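Local atomic coordinates of peroxidase (Cellulomonas bogoriensis 69B4 = DSM 16987, PDB entry 6QZO), a protein that binds heme b and probably acts as a dye-decolorizing (DyP-type) peroxidase, using hydrogen peroxide to oxidise its substrates. Residues Pro222-Gly227 with Ala365-Trp370; Met238-Trp243 with Ser322-Leu327. One frame throughout, in Å; residues are numbered along the deposited sequence.

Contact 1. Residues Pro222-Gly227 with Ala365-Trp370; sequences PGWLTG and AVPGGW
The indole of Trp224 reaches across to the end of strand 356-366 with the far end of its six-membered ring, where CH2 lies 3.8 Å from Ala365 CB and the adjoining CZ3 lies 4.2 Å from Pro367 CG. Indole and proline ring meet at a slant. With CG set between the backbone N and the carbonyl carbon (chi1 73°), the indole lies against the next residue of its own 3-10 turn, Leu225 CG sitting over one face, 3.7 Å above the plane and displaced toward the rim. Leu225 CD2 lies against the carbonyl oxygen of Val366 at 3.3 Å and more loosely against Ala365 CB. The contact thus packs the loop before strand 229-238 on the end of edge strand 356-366, in the C-terminal half of the ferredoxin-like DyP fold. Phe105, in the other sheet, touches both Trp224 and Pro367, and Arg118 O takes the indole N-H.

Farther along, backbone meets backbone. Gly227 and Gly368 bring their CA atoms within 4.0 Å, and Gly368 CA offers C-H...O contacts to Thr226 O at 3.6 Å and to Gly227 O at 3.4 Å. A side chain on Gly368 would collide with Thr226 O, and Gly227 has a positive phi of 82°, which glycine tolerates readily. Within the turn, Gly223 O accepts from both Thr226 N and Thr226 OG1.

No conventional hydrogen bond joins the two segments. Their cohesion is therefore apolar at the strand end and depends on bare glycine backbone beyond it, while Gly227 O and Pro367 O find donors elsewhere, in His36 and Gln37.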
ATOM      1  N   PRO A 222     -27.064  -8.841 -24.429  1.00 34.24           N
ATOM      2  CA  PRO A 222     -26.534  -8.209 -25.643  1.00 32.64           C
ATOM      3  C   PRO A 222     -25.240  -8.850 -26.167  1.00 30.41           C
ATOM      4  O   PRO A 222     -24.428  -9.266 -25.376  1.00 29.16           O
ATOM      5  CB  PRO A 222     -26.294  -6.765 -25.173  1.00 32.42           C
ATOM      6  CG  PRO A 222     -25.875  -6.917 -23.719  1.00 32.32           C
ATOM      7  CD  PRO A 222     -26.643  -8.131 -23.213  1.00 32.77           C
ATOM      8  N   GLY A 223     -25.091  -8.889 -27.498  1.00 30.00           N
ATOM      9  CA  GLY A 223     -24.039  -9.628 -28.221  1.00 29.36           C
ATOM     10  C   GLY A 223     -22.647  -9.114 -27.913  1.00 28.26           C
ATOM     11  O   GLY A 223     -21.696  -9.910 -27.995  1.00 28.17           O
ATOM     12  N   TRP A 224     -22.511  -7.830 -27.580  1.00 27.59           N
ATOM     13  CA  TRP A 224     -21.191  -7.184 -27.344  1.00 27.29           C
ATOM     14  C   TRP A 224     -20.501  -7.741 -26.084  1.00 26.19           C
ATOM     15  O   TRP A 224     -19.279  -7.532 -25.953  1.00 25.88           O
ATOM     16  CB  TRP A 224     -21.333  -5.662 -27.261  1.00 27.72           C
ATOM     17  CG  TRP A 224     -21.975  -5.136 -26.013  1.00 27.36           C
ATOM     18  CD1 TRP A 224     -23.291  -4.824 -25.847  1.00 28.19           C
ATOM     19  CD2 TRP A 224     -21.328  -4.806 -24.768  1.00 26.96           C
ATOM     20  NE1 TRP A 224     -23.512  -4.347 -24.586  1.00 28.07           N
ATOM     21  CE2 TRP A 224     -22.323  -4.315 -23.902  1.00 27.00           C
ATOM     22  CE3 TRP A 224     -20.009  -4.861 -24.303  1.00 26.98           C
ATOM     23  CZ2 TRP A 224     -22.047  -3.886 -22.606  1.00 26.35           C
ATOM     24  CZ3 TRP A 224     -19.736  -4.445 -23.019  1.00 26.06           C
ATOM     25  CH2 TRP A 224     -20.741  -3.966 -22.183  1.00 25.98           C
ATOM     26  N   LEU A 225     -21.233  -8.412 -25.192  1.00 25.03           N
ATOM     27  CA  LEU A 225     -20.668  -8.961 -23.932  1.00 24.17           C
ATOM     28  C   LEU A 225     -20.128 -10.386 -24.107  1.00 24.41           C
ATOM     29  O   LEU A 225     -19.688 -10.946 -23.083  1.00 24.52           O
ATOM     30  CB  LEU A 225     -21.744  -8.938 -22.845  1.00 23.78           C
ATOM     31  CG  LEU A 225     -21.725  -7.713 -21.941  1.00 23.23           C
ATOM     32  CD1 LEU A 225     -22.904  -7.786 -21.004  1.00 23.33           C
ATOM     33  CD2 LEU A 225     -20.426  -7.618 -21.152  1.00 22.56           C
ATOM     34  N   THR A 226     -20.117 -10.951 -25.317  1.00 24.13           N
ATOM     35  CA  THR A 226     -19.502 -12.280 -25.575  1.00 24.68           C
ATOM     36  C   THR A 226     -18.058 -12.289 -25.071  1.00 24.24           C
ATOM     37  O   THR A 226     -17.292 -11.417 -25.517  1.00 24.87           O
ATOM     38  CB  THR A 226     -19.442 -12.645 -27.064  1.00 25.49           C
ATOM     39  OG1 THR A 226     -20.723 -12.377 -27.633  1.00 25.84           O
ATOM     40  CG2 THR A 226     -19.043 -14.090 -27.277  1.00 26.02           C
ATOM     41  N   GLY A 227     -17.699 -13.270 -24.228  1.00 24.07           N
ATOM     42  CA  GLY A 227     -16.365 -13.393 -23.608  1.00 23.53           C
ATOM     43  C   GLY A 227     -16.238 -12.505 -22.368  1.00 22.86           C
ATOM     44  O   GLY A 227     -15.160 -12.523 -21.712  1.00 22.47           O
ATOM     45  N   ALA A 365     -20.159  -3.655 -16.223  1.00 13.15           N
ATOM     46  CA  ALA A 365     -20.184  -4.648 -17.320  1.00 13.64           C
ATOM     47  C   ALA A 365     -18.766  -4.733 -17.875  1.00 13.76           C
ATOM     48  O   ALA A 365     -18.178  -3.683 -18.152  1.00 13.82           O
ATOM     49  CB  ALA A 365     -21.171  -4.227 -18.369  1.00 13.99           C
ATOM     50  N   VAL A 366     -18.248  -5.942 -18.010  1.00 14.14           N
ATOM     51  CA  VAL A 366     -16.844  -6.196 -18.409  1.00 14.36           C
ATOM     52  C   VAL A 366     -16.859  -6.759 -19.823  1.00 15.34           C
ATOM     53  O   VAL A 366     -17.321  -7.881 -20.048  1.00 15.71           O
ATOM     54  CB  VAL A 366     -16.179  -7.144 -17.393  1.00 14.05           C
ATOM     55  CG1 VAL A 366     -14.761  -7.514 -17.795  1.00 14.15           C
ATOM     56  CG2 VAL A 366     -16.199  -6.525 -15.999  1.00 13.53           C
ATOM     57  N   PRO A 367     -16.367  -5.998 -20.827  1.00 15.91           N
ATOM     58  CA  PRO A 367     -16.251  -6.520 -22.177  1.00 16.61           C
ATOM     59  C   PRO A 367     -15.451  -7.821 -22.199  1.00 17.19           C
ATOM     60  O   PRO A 367     -14.695  -8.095 -21.249  1.00 17.62           O
ATOM     61  CB  PRO A 367     -15.480  -5.447 -22.954  1.00 16.59           C
ATOM     62  CG  PRO A 367     -15.674  -4.185 -22.157  1.00 16.19           C
ATOM     63  CD  PRO A 367     -15.894  -4.613 -20.723  1.00 15.74           C
ATOM     64  N   GLY A 368     -15.620  -8.573 -23.286  1.00 17.77           N
ATOM     65  CA  GLY A 368     -14.805  -9.753 -23.593  1.00 18.16           C
ATOM     66  C   GLY A 368     -13.393  -9.311 -23.896  1.00 18.25           C
ATOM     67  O   GLY A 368     -13.149  -8.099 -23.861  1.00 18.33           O
ATOM     68  N   GLY A 369     -12.508 -10.262 -24.164  1.00 18.63           N
ATOM     69  CA  GLY A 369     -11.116  -9.992 -24.547  1.00 18.59           C
ATOM     70  C   GLY A 369     -11.024  -9.487 -25.982  1.00 18.84           C
ATOM     71  O   GLY A 369     -12.087  -9.247 -26.623  1.00 18.78           O
ATOM     72  N   TRP A 370      -9.788  -9.330 -26.455  1.00 18.82           N
ATOM     73  CA  TRP A 370      -9.455  -8.795 -27.793  1.00 19.04           C
ATOM     74  C   TRP A 370      -8.102  -9.362 -28.221  1.00 19.07           C
ATOM     75  O   TRP A 370      -7.388  -9.907 -27.345  1.00 18.53           O
ATOM     76  CB  TRP A 370      -9.495  -7.259 -27.779  1.00 18.91           C
ATOM     77  CG  TRP A 370      -8.283  -6.580 -27.225  1.00 18.76           C
ATOM     78  CD1 TRP A 370      -7.239  -6.062 -27.940  1.00 18.97           C
ATOM     79  CD2 TRP A 370      -8.027  -6.253 -25.847  1.00 18.29           C
ATOM     80  NE1 TRP A 370      -6.325  -5.483 -27.097  1.00 18.70           N
ATOM     81  CE2 TRP A 370      -6.783  -5.574 -25.807  1.00 18.14           C
ATOM     82  CE3 TRP A 370      -8.696  -6.499 -24.640  1.00 17.89           C
ATOM     83  CZ2 TRP A 370      -6.204  -5.144 -24.613  1.00 17.56           C
ATOM     84  CZ3 TRP A 370      -8.128  -6.062 -23.463  1.00 17.31           C
ATOM     85  CH2 TRP A 370      -6.894  -5.403 -23.453  1.00 17.22           C
TER

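Contact 2. Residues Met238-Trp243 with Ser322-Leu327; sequences MNLDTW and SDSGLL. With HEM (protoporphyrin IX containing Fe), chain I.
Met238 and Ser324 are joined by one direct hydrogen bond, Met238 N to Ser324 O at 3.0 Å, nearly straight at the hydrogen (170°). It pairs the end of strand 229-238 with its antiparallel neighbour 323-332. Water 1 bridges the same two residues, donating to Met238 O and accepting from Ser324 N, in place of a second direct bond. A second water, held by Asp241 OD2, makes a weak bond with Ser322 N.

Apolar contacts fill the space between. Met238, extended beyond CG, runs its sulfur alongside Gly325, SD to CA 3.8 Å, and delivers CE to the heme methyl CMB, also 3.8 Å away. Leu326 CD2 approaches heme C3B at 3.9 Å; its CG, anti to the backbone N (chi1 -161°), directs the branch toward the porphyrin. Leu240 CD1 packs on Ser324 CB at 3.7 Å, while Ser324 OG bonds to Asp313.

Replacing Met238 by alanine would remove SD and CE, and is likely to open a gap beside Gly325 and leave the heme methyl CMB without this neighbour.

Charge lies at the outer end, where Asp241 forms a salt bridge with Arg160 of the second subunit, which also bonds Ser322 OG. The chemistry is thus divided: apolar side chains meet the heme, water 1 completes the strand pairing, and Asp241 with Ser322 binds the neighbouring subunit.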
ATOM      1  N   MET A 238     -14.324  -3.575   8.291  1.00 18.04           N
ATOM      2  CA  MET A 238     -14.284  -4.513   9.447  1.00 18.10           C
ATOM      3  C   MET A 238     -14.192  -3.687  10.726  1.00 18.10           C
ATOM      4  O   MET A 238     -13.314  -2.819  10.827  1.00 17.14           O
ATOM      5  CB  MET A 238     -13.091  -5.458   9.354  1.00 18.09           C
ATOM      6  CG  MET A 238     -13.159  -6.393   8.194  1.00 17.79           C
ATOM      7  SD  MET A 238     -11.526  -7.111   7.857  1.00 18.11           S
ATOM      8  CE  MET A 238     -12.024  -8.512   6.852  1.00 17.71           C
ATOM      9  N   ASN A 239     -15.124  -3.910  11.651  1.00 18.76           N
ATOM     10  CA  ASN A 239     -15.043  -3.297  12.997  1.00 19.30           C
ATOM     11  C   ASN A 239     -14.106  -4.178  13.816  1.00 19.27           C
ATOM     12  O   ASN A 239     -14.597  -5.043  14.546  1.00 19.82           O
ATOM     13  CB  ASN A 239     -16.426  -3.119  13.610  1.00 20.18           C
ATOM     14  CG  ASN A 239     -16.396  -2.142  14.758  1.00 21.10           C
ATOM     15  OD1 ASN A 239     -15.326  -1.880  15.309  1.00 22.29           O
ATOM     16  ND2 ASN A 239     -17.546  -1.602  15.123  1.00 21.31           N
ATOM     17  N   LEU A 240     -12.793  -4.018  13.647  1.00 19.22           N
ATOM     18  CA  LEU A 240     -11.797  -4.861  14.364  1.00 19.46           C
ATOM     19  C   LEU A 240     -11.861  -4.583  15.872  1.00 20.01           C
ATOM     20  O   LEU A 240     -11.618  -5.533  16.635  1.00 20.71           O
ATOM     21  CB  LEU A 240     -10.405  -4.635  13.771  1.00 18.95           C
ATOM     22  CG  LEU A 240     -10.256  -5.095  12.324  1.00 18.31           C
ATOM     23  CD1 LEU A 240      -8.833  -4.887  11.811  1.00 17.89           C
ATOM     24  CD2 LEU A 240     -10.658  -6.557  12.166  1.00 18.38           C
ATOM     25  N   ASP A 241     -12.246  -3.376  16.289  1.00 20.45           N
ATOM     26  CA  ASP A 241     -12.343  -3.014  17.731  1.00 21.48           C
ATOM     27  C   ASP A 241     -13.395  -3.891  18.424  1.00 22.02           C
ATOM     28  O   ASP A 241     -13.061  -4.427  19.487  1.00 22.35           O
ATOM     29  CB  ASP A 241     -12.634  -1.525  17.940  1.00 21.64           C
ATOM     30  CG  ASP A 241     -11.513  -0.602  17.514  1.00 21.71           C
ATOM     31  OD1 ASP A 241     -10.358  -1.067  17.408  1.00 21.91           O
ATOM     32  OD2 ASP A 241     -11.804   0.581  17.289  1.00 22.08           O
ATOM     33  N   THR A 242     -14.597  -4.059  17.851  1.00 22.31           N
ATOM     34  CA  THR A 242     -15.669  -4.931  18.424  1.00 22.83           C
ATOM     35  C   THR A 242     -15.359  -6.415  18.143  1.00 23.24           C
ATOM     36  O   THR A 242     -15.659  -7.256  19.020  1.00 24.43           O
ATOM     37  CB  THR A 242     -17.068  -4.529  17.941  1.00 22.88           C
ATOM     38  OG1 THR A 242     -17.067  -4.482  16.512  1.00 22.83           O
ATOM     39  CG2 THR A 242     -17.513  -3.193  18.507  1.00 23.04           C
ATOM     40  N   TRP A 243     -14.764  -6.741  16.995  1.00 22.81           N
ATOM     41  CA  TRP A 243     -14.318  -8.123  16.657  1.00 23.04           C
ATOM     42  C   TRP A 243     -13.381  -8.654  17.754  1.00 23.90           C
ATOM     43  O   TRP A 243     -13.405  -9.870  18.039  1.00 23.96           O
ATOM     44  CB  TRP A 243     -13.646  -8.108  15.274  1.00 22.02           C
ATOM     45  CG  TRP A 243     -13.194  -9.429  14.725  1.00 21.69           C
ATOM     46  CD1 TRP A 243     -11.914  -9.756  14.394  1.00 21.40           C
ATOM     47  CD2 TRP A 243     -14.010 -10.553  14.328  1.00 21.43           C
ATOM     48  NE1 TRP A 243     -11.874 -11.009  13.840  1.00 21.60           N
ATOM     49  CE2 TRP A 243     -13.141 -11.524  13.794  1.00 21.32           C
ATOM     50  CE3 TRP A 243     -15.376 -10.839  14.377  1.00 21.67           C
ATOM     51  CZ2 TRP A 243     -13.583 -12.765  13.345  1.00 21.71           C
ATOM     52  CZ3 TRP A 243     -15.817 -12.071  13.942  1.00 21.75           C
ATOM     53  CH2 TRP A 243     -14.933 -13.022  13.429  1.00 21.85           C
ATOM     54  N   SER A 322      -7.432   1.857  13.561  1.00 21.28           N
ATOM     55  CA  SER A 322      -7.355   1.168  12.242  1.00 20.03           C
ATOM     56  C   SER A 322      -8.523   1.590  11.344  1.00 18.75           C
ATOM     57  O   SER A 322      -9.598   1.916  11.862  1.00 18.67           O
ATOM     58  CB  SER A 322      -7.321  -0.340  12.422  1.00 19.94           C
ATOM     59  OG  SER A 322      -6.271  -0.744  13.289  1.00 20.11           O
ATOM     60  N   ASP A 323      -8.300   1.576  10.034  1.00 17.68           N
ATOM     61  CA  ASP A 323      -9.340   1.590   8.980  1.00 17.02           C
ATOM     62  C   ASP A 323      -9.029   0.417   8.055  1.00 16.65           C
ATOM     63  O   ASP A 323      -8.304   0.626   7.056  1.00 16.51           O
ATOM     64  CB  ASP A 323      -9.422   2.937   8.250  1.00 16.93           C
ATOM     65  CG  ASP A 323     -10.538   2.994   7.196  1.00 16.62           C
ATOM     66  OD1 ASP A 323     -11.328   2.036   7.123  1.00 16.40           O
ATOM     67  OD2 ASP A 323     -10.636   3.983   6.480  1.00 16.45           O
ATOM     68  N   SER A 324      -9.510  -0.765   8.439  1.00 16.59           N
ATOM     69  CA  SER A 324      -9.230  -2.048   7.758  1.00 16.34           C
ATOM     70  C   SER A 324     -10.530  -2.624   7.214  1.00 16.26           C
ATOM     71  O   SER A 324     -11.617  -2.320   7.790  1.00 16.11           O
ATOM     72  CB  SER A 324      -8.554  -3.009   8.685  1.00 16.82           C
ATOM     73  OG  SER A 324      -7.362  -2.434   9.187  1.00 17.41           O
ATOM     74  N   GLY A 325     -10.430  -3.417   6.145  1.00 16.01           N
ATOM     75  CA  GLY A 325     -11.604  -4.111   5.594  1.00 16.08           C
ATOM     76  C   GLY A 325     -11.258  -4.980   4.408  1.00 16.13           C
ATOM     77  O   GLY A 325     -10.064  -5.294   4.219  1.00 16.43           O
ATOM     78  N   LEU A 326     -12.282  -5.355   3.644  1.00 16.33           N
ATOM     79  CA  LEU A 326     -12.184  -6.248   2.463  1.00 16.49           C
ATOM     80  C   LEU A 326     -12.588  -5.445   1.220  1.00 16.84           C
ATOM     81  O   LEU A 326     -13.647  -4.771   1.268  1.00 16.90           O
ATOM     82  CB  LEU A 326     -13.117  -7.436   2.691  1.00 16.35           C
ATOM     83  CG  LEU A 326     -12.832  -8.674   1.837  1.00 16.39           C
ATOM     84  CD1 LEU A 326     -11.525  -9.337   2.253  1.00 16.42           C
ATOM     85  CD2 LEU A 326     -13.976  -9.661   1.910  1.00 16.65           C
ATOM     86  N   LEU A 327     -11.714  -5.411   0.204  1.00 17.25           N
ATOM     87  CA  LEU A 327     -12.078  -5.024  -1.175  1.00 17.48           C
ATOM     88  C   LEU A 327     -12.743  -6.244  -1.781  1.00 17.39           C
ATOM     89  O   LEU A 327     -12.027  -7.096  -2.302  1.00 16.97           O
ATOM     90  CB  LEU A 327     -10.848  -4.648  -2.000  1.00 18.01           C
ATOM     91  CG  LEU A 327     -10.172  -3.329  -1.663  1.00 18.07           C
ATOM     92  CD1 LEU A 327      -9.331  -2.839  -2.840  1.00 17.88           C
ATOM     93  CD2 LEU A 327     -11.181  -2.258  -1.262  1.00 18.11           C
TER
HETATM   94  CHA HEM I 401     -17.095 -17.441   2.371  1.00 21.48           C
HETATM   95  CHB HEM I 401     -15.275 -13.781   4.911  1.00 20.86           C
HETATM   96  CHC HEM I 401     -18.423 -10.776   2.813  1.00 21.18           C
HETATM   97  CHD HEM I 401     -19.964 -14.355  -0.026  1.00 21.01           C
HETATM   98  C1A HEM I 401     -16.360 -16.703   3.257  1.00 21.52           C
HETATM   99  C2A HEM I 401     -15.431 -17.254   4.187  1.00 22.09           C
HETATM  100  C3A HEM I 401     -14.933 -16.218   4.910  1.00 22.42           C
HETATM  101  C4A HEM I 401     -15.523 -15.037   4.409  1.00 21.66           C
HETATM  102  CMA HEM I 401     -13.918 -16.283   6.035  1.00 22.73           C
HETATM  103  CAA HEM I 401     -15.100 -18.722   4.390  1.00 22.01           C
HETATM  104  CBA HEM I 401     -13.951 -19.222   3.515  1.00 22.17           C
HETATM  105  CGA HEM I 401     -14.413 -19.317   2.097  1.00 22.43           C
HETATM  106  O1A HEM I 401     -14.214 -18.313   1.358  1.00 22.60           O
HETATM  107  O2A HEM I 401     -14.989 -20.365   1.690  1.00 22.60           O
HETATM  108  C1B HEM I 401     -16.001 -12.654   4.543  1.00 20.63           C
HETATM  109  C2B HEM I 401     -15.759 -11.383   5.129  1.00 21.56           C
HETATM  110  C3B HEM I 401     -16.651 -10.516   4.547  1.00 20.70           C
HETATM  111  C4B HEM I 401     -17.428 -11.329   3.603  1.00 20.59           C
HETATM  112  CMB HEM I 401     -14.699 -11.064   6.181  1.00 20.86           C
HETATM  113  CAB HEM I 401     -16.819  -9.057   4.699  1.00 20.57           C
HETATM  114  CBB HEM I 401     -15.932  -8.268   5.306  1.00 20.77           C
HETATM  115  C1C HEM I 401     -19.115 -11.469   1.847  1.00 20.77           C
HETATM  116  C2C HEM I 401     -20.098 -10.904   1.037  1.00 20.54           C
HETATM  117  C3C HEM I 401     -20.573 -11.895   0.209  1.00 20.97           C
HETATM  118  C4C HEM I 401     -19.838 -13.103   0.535  1.00 20.39           C
HETATM  119  CMC HEM I 401     -20.607  -9.489   1.019  1.00 20.55           C
HETATM  120  CAC HEM I 401     -21.633 -11.494  -0.752  1.00 21.34           C
HETATM  121  CBC HEM I 401     -22.209 -12.271  -1.628  1.00 21.86           C
HETATM  122  C1D HEM I 401     -19.281 -15.502   0.428  1.00 20.53           C
HETATM  123  C2D HEM I 401     -19.479 -16.828  -0.185  1.00 21.30           C
HETATM  124  C3D HEM I 401     -18.699 -17.691   0.492  1.00 22.12           C
HETATM  125  C4D HEM I 401     -18.019 -16.871   1.508  1.00 21.52           C
HETATM  126  CMD HEM I 401     -20.395 -17.238  -1.326  1.00 20.80           C
HETATM  127  CAD HEM I 401     -18.563 -19.196   0.234  1.00 22.82           C
HETATM  128  CBD HEM I 401     -19.600 -19.987   1.059  1.00 23.71           C
HETATM  129  CGD HEM I 401     -19.600 -21.497   0.846  1.00 24.49           C
HETATM  130  O1D HEM I 401     -20.158 -21.999  -0.152  1.00 24.26           O
HETATM  131  O2D HEM I 401     -19.070 -22.280   1.685  1.00 25.66           O
HETATM  132  NA  HEM I 401     -16.402 -15.348   3.406  1.00 21.20           N
HETATM  133  NB  HEM I 401     -16.994 -12.579   3.656  1.00 20.73           N
HETATM  134  NC  HEM I 401     -18.963 -12.792   1.554  1.00 20.30           N
HETATM  135  ND  HEM I 401     -18.398 -15.591   1.432  1.00 21.05           N
HETATM  136 FE   HEM I 401     -17.757 -14.192   2.533  1.00 20.92          FE
HETATM  137  O   HOH W   1     -10.680  -1.907  10.839  1.00 23.30           O
HETATM  138  O   HOH W   2     -10.311   0.764  14.995  1.00 12.99           O

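Overall arrangement
Contacts 1 and 2 illustrate how one antiparallel sheet can be engaged at far-apart points, by a loop packed on an edge strand and by pairing at the end of two central strands. Both reach the four-stranded sheet ordered 306-314, 323-332, 229-238, 356-366. Segment 222-227 leads toward strand 229-238, whose last residue is Met238, so the two contacts are reached from opposite ends of that strand. Their centres stand 35 Å apart, on opposite sides of the chain's centre, and their nearest atoms about 14 Å. Contact 2 supplies part of the heme pocket through Met238 and Leu326, the latter about 4 Å from Phe328 between side chains; His292 is the iron's axial ligand. Contact 1 lies away from the annotated heme-binding residues.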